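Local atomic coordinates of PelA (Pseudomonas aeruginosa, PDB entry 5TCB), a protein that probably hydrolyses glycosidic bonds with the glycoside hydrolase domain modelled here, while the full-length protein is probably also a deacetylase. Residues Y71-E76 / L134-S139; S103-L108 / F140-E145; K170-R175 / A189-S194; G150-L155 / F177-E182. One frame throughout, in Å; residues are numbered along the deposited sequence.

Contact 1. Residues Y71-E76 / L134-S139; sequences YLSVGE and LDTLDS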
loop_
_atom_site.group_PDB
_atom_site.type_symbol
_atom_site.label_atom_id
_atom_site.label_comp_id
_atom_site.label_asym_id
_atom_site.label_seq_id
_atom_site.Cartn_x
_atom_site.Cartn_y
_atom_site.Cartn_z
ATOM N N TYR A 71 4.106 -6.063 -2.133
ATOM C CA TYR A 71 2.974 -5.320 -2.683
ATOM C C TYR A 71 1.877 -6.254 -3.157
ATOM O O TYR A 71 2.120 -7.213 -3.891
ATOM C CB TYR A 71 3.463 -4.437 -3.821
ATOM C CG TYR A 71 2.378 -3.615 -4.461
ATOM C CD1 TYR A 71 1.693 -4.099 -5.558
ATOM C CD2 TYR A 71 2.040 -2.388 -3.961
ATOM C CE1 TYR A 71 0.677 -3.359 -6.149
ATOM C CE2 TYR A 71 1.022 -1.630 -4.563
ATOM C CZ TYR A 71 0.364 -2.140 -5.643
ATOM O OH TYR A 71 -0.665 -1.439 -6.257
ATOM N N LEU A 72 0.637 -5.916 -2.804
ATOM C CA LEU A 72 -0.509 -6.649 -3.339
ATOM C C LEU A 72 -1.670 -5.683 -3.519
ATOM O O LEU A 72 -2.233 -5.172 -2.536
ATOM C CB LEU A 72 -0.928 -7.789 -2.417
ATOM C CG LEU A 72 -2.065 -8.682 -2.940
ATOM C CD1 LEU A 72 -1.669 -9.426 -4.201
ATOM C CD2 LEU A 72 -2.533 -9.670 -1.903
ATOM N N SER A 73 -2.091 -5.494 -4.772
ATOM C CA SER A 73 -3.234 -4.643 -5.087
ATOM C C SER A 73 -4.527 -5.458 -4.967
ATOM O O SER A 73 -4.734 -6.438 -5.682
ATOM C CB SER A 73 -3.057 -4.039 -6.472
ATOM O OG SER A 73 -4.245 -3.339 -6.863
ATOM N N VAL A 74 -5.357 -5.078 -3.995
ATOM C CA VAL A 74 -6.559 -5.828 -3.635
ATOM C C VAL A 74 -7.763 -5.383 -4.446
ATOM O O VAL A 74 -8.608 -6.208 -4.801
ATOM C CB VAL A 74 -6.831 -5.683 -2.122
ATOM C CG1 VAL A 74 -8.147 -6.341 -1.709
ATOM C CG2 VAL A 74 -5.710 -6.275 -1.330
ATOM N N GLY A 75 -7.849 -4.110 -4.794
ATOM C CA GLY A 75 -9.022 -3.599 -5.486
ATOM C C GLY A 75 -8.937 -3.527 -6.997
ATOM O O GLY A 75 -9.957 -3.331 -7.673
ATOM N N GLU A 76 -7.734 -3.672 -7.545
ATOM C CA GLU A 76 -7.481 -3.467 -8.961
ATOM C C GLU A 76 -6.504 -4.513 -9.457
ATOM O O GLU A 76 -5.611 -4.936 -8.720
ATOM C CB GLU A 76 -6.874 -2.071 -9.225
ATOM C CG GLU A 76 -7.794 -0.936 -8.868
ATOM C CD GLU A 76 -7.219 0.437 -9.147
ATOM O OE1 GLU A 76 -6.115 0.548 -9.746
ATOM O OE2 GLU A 76 -7.889 1.412 -8.747
ATOM N N LEU A 134 -1.156 -3.877 1.346
ATOM C CA LEU A 134 -2.446 -4.019 0.663
ATOM C C LEU A 134 -2.893 -2.685 0.079
ATOM O O LEU A 134 -3.288 -1.765 0.808
ATOM C CB LEU A 134 -3.490 -4.588 1.622
ATOM C CG LEU A 134 -3.106 -5.923 2.278
ATOM C CD1 LEU A 134 -4.238 -6.370 3.205
ATOM C CD2 LEU A 134 -2.804 -6.989 1.235
ATOM N N ASP A 135 -2.859 -2.596 -1.247
ATOM C CA ASP A 135 -3.196 -1.382 -1.961
ATOM C C ASP A 135 -4.616 -1.470 -2.521
ATOM O O ASP A 135 -5.286 -2.514 -2.479
ATOM C CB ASP A 135 -2.174 -1.160 -3.084
ATOM C CG ASP A 135 -2.118 0.262 -3.603
ATOM O OD1 ASP A 135 -2.624 1.206 -2.955
ATOM O OD2 ASP A 135 -1.529 0.439 -4.694
ATOM N N THR A 136 -5.041 -0.337 -3.063
ATOM C CA THR A 136 -6.343 -0.104 -3.719
ATOM C C THR A 136 -7.517 -0.608 -2.877
ATOM O O THR A 136 -8.489 -1.176 -3.380
ATOM C CB THR A 136 -6.354 -0.636 -5.164
ATOM O OG1 THR A 136 -6.035 -2.023 -5.228
ATOM C CG2 THR A 136 -5.368 0.159 -6.003
ATOM N N LEU A 137 -7.474 -0.289 -1.585
ATOM C CA LEU A 137 -8.549 -0.606 -0.656
ATOM C C LEU A 137 -9.712 0.357 -0.767
ATOM O O LEU A 137 -10.746 0.128 -0.119
ATOM C CB LEU A 137 -8.032 -0.600 0.792
ATOM C CG LEU A 137 -6.902 -1.596 1.037
ATOM C CD1 LEU A 137 -6.507 -1.549 2.523
ATOM C CD2 LEU A 137 -7.276 -3.026 0.644
ATOM N N ASP A 138 -9.584 1.436 -1.539
ATOM C CA ASP A 138 -10.679 2.389 -1.720
ATOM C C ASP A 138 -11.110 2.504 -3.177
ATOM O O ASP A 138 -11.904 3.395 -3.509
ATOM C CB ASP A 138 -10.307 3.770 -1.145
ATOM C CG ASP A 138 -9.067 4.372 -1.763
ATOM O OD1 ASP A 138 -8.456 3.765 -2.656
ATOM O OD2 ASP A 138 -8.696 5.483 -1.341
ATOM N N SER A 139 -10.619 1.619 -4.058
ATOM C CA SER A 139 -11.000 1.690 -5.456
ATOM C C SER A 139 -12.462 1.360 -5.658
ATOM O O SER A 139 -13.035 1.773 -6.677
ATOM C CB SER A 139 -10.121 0.767 -6.292
ATOM O OG SER A 139 -8.806 1.312 -6.319
#

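Contact 2. Residues S103-L108 / F140-E145; sequences SQVMDL and FQLQAE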
loop_
_atom_site.group_PDB
_atom_site.type_symbol
_atom_site.label_atom_id
_atom_site.label_comp_id
_atom_site.label_asym_id
_atom_site.label_seq_id
_atom_site.Cartn_x
_atom_site.Cartn_y
_atom_site.Cartn_z
ATOM N N SER A 103 -5.203 -0.289 -15.431
ATOM C CA SER A 103 -5.612 -0.759 -14.116
ATOM C C SER A 103 -7.114 -0.966 -14.139
ATOM O O SER A 103 -7.868 -0.033 -14.426
ATOM C CB SER A 103 -5.232 0.224 -13.007
ATOM O OG SER A 103 -5.016 -0.492 -11.804
ATOM N N GLN A 104 -7.533 -2.184 -13.846
ATOM C CA GLN A 104 -8.931 -2.564 -13.899
ATOM C C GLN A 104 -9.463 -2.723 -12.485
ATOM O O GLN A 104 -8.892 -3.490 -11.687
ATOM C CB GLN A 104 -9.105 -3.866 -14.690
ATOM N N VAL A 105 -10.550 -2.002 -12.175
ATOM C CA VAL A 105 -11.228 -2.201 -10.902
ATOM C C VAL A 105 -11.885 -3.566 -10.923
ATOM O O VAL A 105 -12.567 -3.926 -11.891
ATOM C CB VAL A 105 -12.228 -1.077 -10.623
ATOM C CG1 VAL A 105 -12.968 -1.365 -9.322
ATOM C CG2 VAL A 105 -11.498 0.277 -10.572
ATOM N N MET A 106 -11.667 -4.335 -9.872
ATOM C CA MET A 106 -12.216 -5.669 -9.764
ATOM C C MET A 106 -13.365 -5.715 -8.773
ATOM O O MET A 106 -13.469 -4.902 -7.843
ATOM C CB MET A 106 -11.124 -6.654 -9.346
ATOM C CG MET A 106 -9.901 -6.652 -10.293
ATOM S SD MET A 106 -10.299 -7.081 -12.006
ATOM C CE MET A 106 -10.629 -8.846 -11.797
ATOM N N ASP A 107 -14.238 -6.671 -9.017
ATOM C CA ASP A 107 -15.381 -6.964 -8.163
ATOM C C ASP A 107 -14.888 -7.766 -6.968
ATOM O O ASP A 107 -14.475 -8.923 -7.120
ATOM C CB ASP A 107 -16.417 -7.736 -8.972
ATOM C CG ASP A 107 -17.634 -8.181 -8.159
ATOM O OD1 ASP A 107 -17.728 -7.897 -6.957
ATOM O OD2 ASP A 107 -18.517 -8.827 -8.772
ATOM N N LEU A 108 -14.946 -7.165 -5.774
ATOM C CA LEU A 108 -14.413 -7.814 -4.590
ATOM C C LEU A 108 -15.272 -8.985 -4.144
ATOM O O LEU A 108 -14.835 -9.764 -3.289
ATOM C CB LEU A 108 -14.278 -6.794 -3.458
ATOM C CG LEU A 108 -13.212 -5.687 -3.622
ATOM C CD1 LEU A 108 -11.860 -6.265 -3.851
ATOM C CD2 LEU A 108 -13.511 -4.734 -4.739
ATOM N N PHE A 140 -13.083 0.654 -4.715
ATOM C CA PHE A 140 -14.497 0.360 -4.864
ATOM C C PHE A 140 -15.341 1.621 -4.850
ATOM O O PHE A 140 -16.491 1.580 -5.302
ATOM C CB PHE A 140 -14.996 -0.615 -3.782
ATOM C CG PHE A 140 -15.124 -0.016 -2.409
ATOM C CD1 PHE A 140 -14.072 -0.074 -1.519
ATOM C CD2 PHE A 140 -16.296 0.610 -1.995
ATOM C CE1 PHE A 140 -14.165 0.486 -0.264
ATOM C CE2 PHE A 140 -16.400 1.162 -0.734
ATOM C CZ PHE A 140 -15.326 1.107 0.141
ATOM N N GLN A 141 -14.812 2.741 -4.351
ATOM C CA GLN A 141 -15.537 3.997 -4.382
ATOM C C GLN A 141 -15.726 4.509 -5.803
ATOM O O GLN A 141 -16.499 5.455 -6.003
ATOM C CB GLN A 141 -14.833 5.064 -3.535
ATOM C CG GLN A 141 -14.677 4.709 -2.071
ATOM C CD GLN A 141 -15.875 5.055 -1.242
ATOM O OE1 GLN A 141 -16.932 5.378 -1.772
ATOM N NE2 GLN A 141 -15.704 5.043 0.076
ATOM N N LEU A 142 -15.042 3.921 -6.788
ATOM C CA LEU A 142 -15.274 4.239 -8.186
ATOM C C LEU A 142 -16.510 3.557 -8.763
ATOM O O LEU A 142 -16.917 3.895 -9.878
ATOM C CB LEU A 142 -14.030 3.852 -9.010
ATOM C CG LEU A 142 -12.784 4.616 -8.581
ATOM C CD1 LEU A 142 -11.578 3.967 -9.218
ATOM C CD2 LEU A 142 -12.892 6.086 -8.959
ATOM N N GLN A 143 -17.095 2.602 -8.049
ATOM C CA GLN A 143 -18.324 1.982 -8.518
ATOM C C GLN A 143 -19.497 2.930 -8.345
ATOM O O GLN A 143 -19.434 3.919 -7.609
ATOM C CB GLN A 143 -18.598 0.691 -7.748
ATOM C CG GLN A 143 -17.460 -0.285 -7.746
ATOM C CD GLN A 143 -17.634 -1.389 -8.723
ATOM O OE1 GLN A 143 -18.457 -1.310 -9.650
ATOM N NE2 GLN A 143 -16.877 -2.461 -8.526
ATOM N N ALA A 144 -20.583 2.617 -9.049
ATOM C CA ALA A 144 -21.817 3.349 -8.845
ATOM C C ALA A 144 -22.141 3.401 -7.360
ATOM O O ALA A 144 -21.975 2.417 -6.643
ATOM C CB ALA A 144 -22.951 2.671 -9.618
ATOM N N GLU A 145 -22.657 4.561 -6.922
ATOM C CA GLU A 145 -22.926 4.786 -5.508
ATOM C C GLU A 145 -23.676 3.629 -4.862
ATOM O O GLU A 145 -23.321 3.177 -3.762
ATOM C CB GLU A 145 -23.718 6.082 -5.338
#

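Contact 3. Residues K170-R175 / A189-S194; sequences KLFFNR and AVAVES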
loop_
_atom_site.group_PDB
_atom_site.type_symbol
_atom_site.label_atom_id
_atom_site.label_comp_id
_atom_site.label_asym_id
_atom_site.label_seq_id
_atom_site.Cartn_x
_atom_site.Cartn_y
_atom_site.Cartn_z
ATOM N N LYS A 170 2.003 -10.122 8.277
ATOM C CA LYS A 170 1.526 -8.827 8.760
ATOM C C LYS A 170 0.855 -8.094 7.620
ATOM O O LYS A 170 1.382 -8.066 6.508
ATOM C CB LYS A 170 2.682 -7.980 9.293
ATOM C CG LYS A 170 3.319 -8.521 10.537
ATOM C CD LYS A 170 4.405 -7.588 11.038
ATOM C CE LYS A 170 5.046 -8.115 12.296
ATOM N NZ LYS A 170 4.191 -7.850 13.458
ATOM N N LEU A 171 -0.312 -7.505 7.890
ATOM C CA LEU A 171 -1.067 -6.777 6.874
ATOM C C LEU A 171 -0.898 -5.270 7.095
ATOM O O LEU A 171 -1.321 -4.718 8.113
ATOM C CB LEU A 171 -2.537 -7.194 6.878
ATOM C CG LEU A 171 -2.797 -8.695 6.681
ATOM C CD1 LEU A 171 -4.284 -8.961 6.634
ATOM C CD2 LEU A 171 -2.093 -9.255 5.440
ATOM N N PHE A 172 -0.265 -4.628 6.127
ATOM C CA PHE A 172 0.083 -3.218 6.147
ATOM C C PHE A 172 -0.880 -2.582 5.149
ATOM O O PHE A 172 -0.744 -2.750 3.932
ATOM C CB PHE A 172 1.566 -3.084 5.783
ATOM C CG PHE A 172 2.129 -1.692 5.768
ATOM C CD1 PHE A 172 1.433 -0.584 6.199
ATOM C CD2 PHE A 172 3.428 -1.539 5.318
ATOM C CE1 PHE A 172 2.028 0.676 6.140
ATOM C CE2 PHE A 172 4.042 -0.294 5.262
ATOM C CZ PHE A 172 3.343 0.821 5.676
ATOM N N PHE A 173 -1.917 -1.933 5.673
ATOM C CA PHE A 173 -2.982 -1.400 4.825
ATOM C C PHE A 173 -2.552 -0.062 4.218
ATOM O O PHE A 173 -1.989 0.785 4.920
ATOM C CB PHE A 173 -4.250 -1.120 5.628
ATOM C CG PHE A 173 -5.108 -2.309 5.971
ATOM C CD1 PHE A 173 -4.599 -3.580 6.097
ATOM C CD2 PHE A 173 -6.465 -2.114 6.192
ATOM C CE1 PHE A 173 -5.439 -4.643 6.450
ATOM C CE2 PHE A 173 -7.281 -3.148 6.550
ATOM C CZ PHE A 173 -6.774 -4.412 6.682
ATOM N N ASN A 174 -2.861 0.150 2.943
ATOM C CA ASN A 174 -2.904 1.503 2.359
ATOM C C ASN A 174 -4.309 2.047 2.571
ATOM O O ASN A 174 -5.256 1.638 1.899
ATOM C CB ASN A 174 -2.516 1.507 0.889
ATOM C CG ASN A 174 -2.212 2.914 0.378
ATOM O OD1 ASN A 174 -2.226 3.868 1.169
ATOM N ND2 ASN A 174 -1.922 3.055 -0.906
ATOM N N ARG A 175 -4.462 2.956 3.539
ATOM C CA ARG A 175 -5.794 3.483 3.908
ATOM C C ARG A 175 -6.684 2.296 4.283
ATOM O O ARG A 175 -6.295 1.470 5.114
ATOM C CB ARG A 175 -6.351 4.372 2.816
ATOM C CG ARG A 175 -5.564 5.597 2.521
ATOM C CD ARG A 175 -6.227 6.415 1.469
ATOM N NE ARG A 175 -5.498 7.647 1.171
ATOM C CZ ARG A 175 -6.079 8.815 0.956
ATOM N NH1 ARG A 175 -7.405 8.946 0.987
ATOM N NH2 ARG A 175 -5.314 9.867 0.692
ATOM N N ALA A 189 -0.345 -1.748 10.528
ATOM C CA ALA A 189 -0.093 -0.330 10.325
ATOM C C ALA A 189 -0.973 0.106 9.168
ATOM O O ALA A 189 -1.470 -0.729 8.402
ATOM C CB ALA A 189 1.385 -0.063 10.012
ATOM N N VAL A 190 -1.180 1.413 9.059
ATOM C CA VAL A 190 -1.930 2.015 7.969
ATOM C C VAL A 190 -1.087 3.119 7.367
ATOM O O VAL A 190 -0.588 3.985 8.102
ATOM C CB VAL A 190 -3.272 2.572 8.467
ATOM C CG1 VAL A 190 -4.033 3.248 7.353
ATOM C CG2 VAL A 190 -4.088 1.457 9.112
ATOM N N ALA A 191 -0.916 3.075 6.049
ATOM C CA ALA A 191 -0.242 4.127 5.306
ATOM C C ALA A 191 -1.247 5.099 4.710
ATOM O O ALA A 191 -2.411 4.771 4.450
ATOM C CB ALA A 191 0.630 3.559 4.185
ATOM N N VAL A 192 -0.752 6.300 4.431
ATOM C CA VAL A 192 -1.533 7.348 3.800
ATOM C C VAL A 192 -0.660 8.117 2.820
ATOM O O VAL A 192 0.350 8.716 3.206
ATOM C CB VAL A 192 -2.153 8.320 4.814
ATOM C CG1 VAL A 192 -2.947 9.420 4.067
ATOM C CG2 VAL A 192 -3.035 7.584 5.781
ATOM N N GLU A 193 -1.056 8.108 1.554
ATOM C CA GLU A 193 -0.559 9.038 0.560
ATOM C C GLU A 193 -1.579 10.163 0.459
ATOM O O GLU A 193 -2.699 9.903 -0.051
ATOM C CB GLU A 193 -0.419 8.385 -0.818
ATOM C CG GLU A 193 0.336 7.082 -0.876
ATOM C CD GLU A 193 0.068 6.391 -2.205
ATOM O OE1 GLU A 193 0.754 6.695 -3.203
ATOM O OE2 GLU A 193 -0.863 5.564 -2.263
ATOM N N SER A 194 -1.323 11.392 0.909
ATOM C CA SER A 194 -0.084 11.898 1.484
ATOM C C SER A 194 -0.489 12.873 2.581
ATOM O O SER A 194 -1.667 13.237 2.693
ATOM C CB SER A 194 0.765 12.597 0.424
ATOM O OG SER A 194 1.249 11.698 -0.549
HETATM O O HOH W 1 -3.014 6.309 0.462
#

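Contact 4. Residues G150-L155 / F177-E182; sequences GQRRAL and FEVLPE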
loop_
_atom_site.group_PDB
_atom_site.type_symbol
_atom_site.label_atom_id
_atom_site.label_comp_id
_atom_site.label_asym_id
_atom_site.label_seq_id
_atom_site.Cartn_x
_atom_site.Cartn_y
_atom_site.Cartn_z
ATOM N N GLY A 150 -22.066 -2.907 -0.967
ATOM C CA GLY A 150 -21.837 -4.321 -1.184
ATOM C C GLY A 150 -20.370 -4.627 -1.424
ATOM O O GLY A 150 -19.850 -5.659 -0.978
ATOM N N GLN A 151 -19.681 -3.738 -2.145
ATOM C CA GLN A 151 -18.247 -3.898 -2.339
ATOM C C GLN A 151 -17.485 -3.740 -1.032
ATOM O O GLN A 151 -16.528 -4.479 -0.773
ATOM C CB GLN A 151 -17.741 -2.876 -3.356
ATOM C CG GLN A 151 -18.228 -3.167 -4.761
ATOM C CD GLN A 151 -17.667 -4.477 -5.303
ATOM O OE1 GLN A 151 -16.459 -4.647 -5.412
ATOM N NE2 GLN A 151 -18.534 -5.414 -5.638
ATOM N N ARG A 152 -17.879 -2.765 -0.217
ATOM C CA ARG A 152 -17.193 -2.539 1.054
ATOM C C ARG A 152 -17.284 -3.773 1.935
ATOM O O ARG A 152 -16.304 -4.163 2.574
ATOM C CB ARG A 152 -17.808 -1.326 1.759
ATOM C CG ARG A 152 -17.062 -0.898 2.996
ATOM C CD ARG A 152 -17.823 0.099 3.839
ATOM N NE ARG A 152 -18.989 -0.532 4.463
ATOM C CZ ARG A 152 -18.937 -1.256 5.575
ATOM N NH1 ARG A 152 -17.790 -1.417 6.237
ATOM N NH2 ARG A 152 -20.034 -1.815 6.048
ATOM N N ARG A 153 -18.462 -4.395 1.984
ATOM C CA ARG A 153 -18.648 -5.593 2.785
ATOM C C ARG A 153 -17.850 -6.757 2.214
ATOM O O ARG A 153 -17.283 -7.549 2.962
ATOM C CB ARG A 153 -20.137 -5.946 2.862
ATOM C CG ARG A 153 -20.975 -4.942 3.637
ATOM C CD ARG A 153 -22.462 -5.330 3.631
ATOM N NE ARG A 153 -23.267 -4.321 4.315
ATOM C CZ ARG A 153 -24.579 -4.404 4.500
ATOM N NH1 ARG A 153 -25.255 -5.452 4.048
ATOM N NH2 ARG A 153 -25.215 -3.432 5.140
ATOM N N ALA A 154 -17.788 -6.870 0.884
ATOM C CA ALA A 154 -16.996 -7.927 0.268
ATOM C C ALA A 154 -15.514 -7.720 0.537
ATOM O O ALA A 154 -14.771 -8.691 0.722
ATOM C CB ALA A 154 -17.254 -7.965 -1.227
ATOM N N LEU A 155 -15.072 -6.461 0.570
ATOM C CA LEU A 155 -13.685 -6.164 0.899
ATOM C C LEU A 155 -13.387 -6.557 2.339
ATOM O O LEU A 155 -12.370 -7.209 2.614
ATOM C CB LEU A 155 -13.396 -4.676 0.675
ATOM C CG LEU A 155 -11.987 -4.238 1.071
ATOM C CD1 LEU A 155 -10.963 -4.985 0.252
ATOM C CD2 LEU A 155 -11.825 -2.734 0.847
ATOM N N PHE A 177 -9.995 3.056 5.337
ATOM C CA PHE A 177 -10.752 3.669 6.417
ATOM C C PHE A 177 -12.168 3.129 6.490
ATOM O O PHE A 177 -12.767 3.097 7.575
ATOM C CB PHE A 177 -10.782 5.185 6.231
ATOM C CG PHE A 177 -9.416 5.818 6.145
ATOM C CD1 PHE A 177 -8.471 5.561 7.099
ATOM C CD2 PHE A 177 -9.093 6.661 5.103
ATOM C CE1 PHE A 177 -7.190 6.115 6.998
ATOM C CE2 PHE A 177 -7.837 7.237 5.009
ATOM C CZ PHE A 177 -6.905 6.978 5.940
ATOM N N GLU A 178 -12.748 2.753 5.347
ATOM C CA GLU A 178 -14.128 2.300 5.328
ATOM C C GLU A 178 -14.299 0.893 5.893
ATOM O O GLU A 178 -15.418 0.511 6.240
ATOM C CB GLU A 178 -14.667 2.330 3.895
ATOM C CG GLU A 178 -14.742 3.711 3.267
ATOM C CD GLU A 178 -13.398 4.242 2.747
ATOM O OE1 GLU A 178 -12.384 3.488 2.671
ATOM O OE2 GLU A 178 -13.380 5.462 2.445
ATOM N N VAL A 179 -13.221 0.119 5.963
ATOM C CA VAL A 179 -13.280 -1.250 6.467
ATOM C C VAL A 179 -12.557 -1.419 7.795
ATOM O O VAL A 179 -12.919 -2.326 8.558
ATOM C CB VAL A 179 -12.759 -2.273 5.434
ATOM C CG1 VAL A 179 -13.709 -2.363 4.216
ATOM C CG2 VAL A 179 -11.353 -1.981 4.968
ATOM N N LEU A 180 -11.587 -0.569 8.118
ATOM C CA LEU A 180 -10.827 -0.751 9.357
ATOM C C LEU A 180 -11.685 -0.850 10.609
ATOM O O LEU A 180 -11.370 -1.695 11.465
ATOM C CB LEU A 180 -9.798 0.378 9.510
ATOM C CG LEU A 180 -8.541 0.163 8.679
ATOM C CD1 LEU A 180 -7.821 1.477 8.378
ATOM C CD2 LEU A 180 -7.594 -0.818 9.385
ATOM N N PRO A 181 -12.750 -0.067 10.800
ATOM C CA PRO A 181 -13.500 -0.193 12.052
ATOM C C PRO A 181 -14.119 -1.564 12.244
ATOM O O PRO A 181 -14.382 -1.949 13.395
ATOM C CB PRO A 181 -14.561 0.909 11.934
ATOM C CG PRO A 181 -13.962 1.914 11.005
ATOM C CD PRO A 181 -13.225 1.071 9.996
ATOM N N GLU A 182 -14.356 -2.319 11.174
ATOM C CA GLU A 182 -14.899 -3.667 11.270
ATOM C C GLU A 182 -13.834 -4.756 11.317
ATOM O O GLU A 182 -14.181 -5.946 11.336
ATOM C CB GLU A 182 -15.825 -3.934 10.090
ATOM C CG GLU A 182 -17.134 -3.183 10.212
ATOM C CD GLU A 182 -17.969 -3.295 8.972
ATOM O OE1 GLU A 182 -18.121 -4.421 8.463
ATOM O OE2 GLU A 182 -18.457 -2.255 8.497
#

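Contact 1. Residues Y71-E76 / L134-S139
Tyr71 OH donates to Asp135 OD2 at 2.6 Å, meeting the anti lone pair of that oxygen, with ring and carboxylate planes 70° apart. The phenol arrives there because CG lies anti to the backbone N (chi1 -180°), which carries the ring across to Asp135, whose OD2 lies at its edge, near the ring plane. A second carboxylate is gripped at the far end, where Ser139 OG donates to Glu76 OE2 at 2.6 Å from above the carboxylate plane. Between them Thr136 OG1 accepts the N-H of Gly75 (2.8 Å) and sits 2.8 Å from Ser73 OG, which itself donates to Glu76 O. Backbone bonds join the parallel strands: Asp135 N to Leu72 O at 2.9 Å, and Val74 N to Asp135 O at 3.0 Å. Apolar contact lies on the other face, where Leu134 CD2 touches Leu72 CD2 (4.1 Å) and Val74 CG2 (3.9 Å), under helices 111-126 and 145-165. Asp135 OD1 is bonded by Asn174 and by Thr136 N, and Glu76 OE1 by Ser103. With partners on both oxygens, each carboxylate has its rotation fixed, Asp135 at the C-terminal end of a central barrel strand.

Contact 2. Residues S103-L108 / F140-E145
Val105 spreads its two methyls over the turn at Leu142 and Gln143, and this is the closer-packed part of the contact. CG2 of Val105 meets Leu142 CD1 at 3.9 Å, the two branches meeting at a slant. The other methyl, Val105 CG1, faces Gln143 NE2 at 4.1 Å, and these two side chains pass each other in opposite directions. Gln143 is bent at its second torsion (chi2 -101°), which turns the amide back toward the strand end, where NE2 is hydrogen-bonded to Ser94 OG. The turn itself is closed by Gln143 N donating to Phe140 O at 3.0 Å, a bond of the 3-10 segment that includes 140-142. Leu142 itself is exposed and forms the margin of this packing, so this part of the contact lies at the protein surface.

The rest is looser. At the other end of the contact, Leu108 CD2 comes within 4.5 Å of Phe140 CB alone, since the phenyl ring leads away toward Gln151 and Arg152 of helix 145-165. One face of that ring has its own neighbour Gln141 CG 4.1 Å above the plane, offset toward the rim. Gln151 bridges the two segments, accepting from Leu108 N, donating to Asp107 OD1 and packing on Phe140.

The chemistry is thus plain dispersion between methyl groups and an amide: the segments meet by shape, while their polar attachment runs through Gln151 and Ser94 in neighbouring parts of the fold.

Contact 3. Residues K170-R175 / A189-S194
Phe172 is the large bump of this contact, and the small methyls of Ala189 and Ala191 leave the hollow it fills. With chi1 near 180° (-179°) the Phe172 ring swings away from its own N and lies along the adjacent strand: CD1 comes 3.8 Å from Ala189 CB and CE1 3.8 Å from Ala191 CB, while Ala189 O lies at the ring edge. On the other face the relief is reversed. Val190 is the knob here, its CG1 pushed against Arg175 O at 3.6 Å and its CG2 turned to the root of the Phe173 side chain, whose ring leads off toward Leu180 and Leu137.

Beyond the strands Arg175 is drawn out from CG to NE and reaches past Val192, whose CG1 lies 4.1 Å from Arg175 NH2. That NH2 donates to Glu193 O at 2.7 Å, in the guanidinium plane but above the carbonyl plane. Asn174 ND2 donates to Glu193 OE2 at 3.0 Å, and also to Asp135, while Glu193 OE1 bonds Tyr236. One water ties these groups together, donating to Asn174 OD1 (2.7 Å) and accepting from Arg175 NE and Glu193 N.

The backbones run parallel, with Ala191 N to Phe173 O at 2.8 Å between Phe173 N to Ala189 O and Arg175 N to Ala191 O. Phe172, Asn174 and Ala191 line the inside and Val190 the helix-facing outside, with the polar cluster at the C-terminal strand ends: the arrangement of a (beta/alpha)8 barrel, in which active sites lie at that end.

Contact 4. Residues G150-L155 / F177-E182
Arg152 reaches out of helix 145-165 to Glu182, and NH1 forms a salt bridge with Glu182 OE2 at 2.5 Å, a length short enough that its exact value is doubtful. The oxygen is approached from above its carboxylate plane, which stands 70° to the guanidinium. NH2 adds a weak bond to the same OE2 at 2.9 Å, and a second carboxylate, Glu149 of the same helix, also pairs with NH2. NH1 spends its other proton on the backbone, bonding Glu178 O at 3.1 Å with the acceptor tilted 22° from the guanidinium plane. The bend at chi3 (69°) swings the guanidinium out from the chain, within reach of Glu182 OE2 and Glu178 O.

This joins the helix of a beta-alpha-beta unit to the loop that follows its second strand: helix 145-165 carries the chain from strand 131-135 to strand 170-174, and residues 177-182 belong to the connection toward strand 187-192, which includes the short 3-10 segment 180-182. Glu182 is positioned by that turn, its N bonded to Val179 O.

Nearer the helix axis the contact becomes apolar. Arg152 CD lies 3.9 Å from Glu178 CB, while the rest of Glu178, bent at chi2, turns away to a weak bond with Gln141. Val179 CG1 sits against the helix, 3.6 Å from Arg152 O and 3.9 Å from Leu155 CD2, the two apolar side chains meeting at about a right angle, and Leu155 in turn packs on Val74.

Contacts 1 and 3 lie in the central parallel sheet of eight strands, their centres 11 Å apart, joined because strands 131-135 and 170-174 are neighbours. Contact 2 lies outward, its centre 11 Å from that of contact 1, which it touches through Glu76 and Ser103. Contact 4 packs helix 145-165, which links those two strands, against a later loop; its centre is 13 Å from those of contacts 1 and 2. Contacts 2 and 3 do not touch, their nearest atoms being about 9 Å apart. Along the chain, contacts 1 and 2 interleave, as do 3 and 4. Sheet, helix and loops are therefore knit into one domain of the GH114 family.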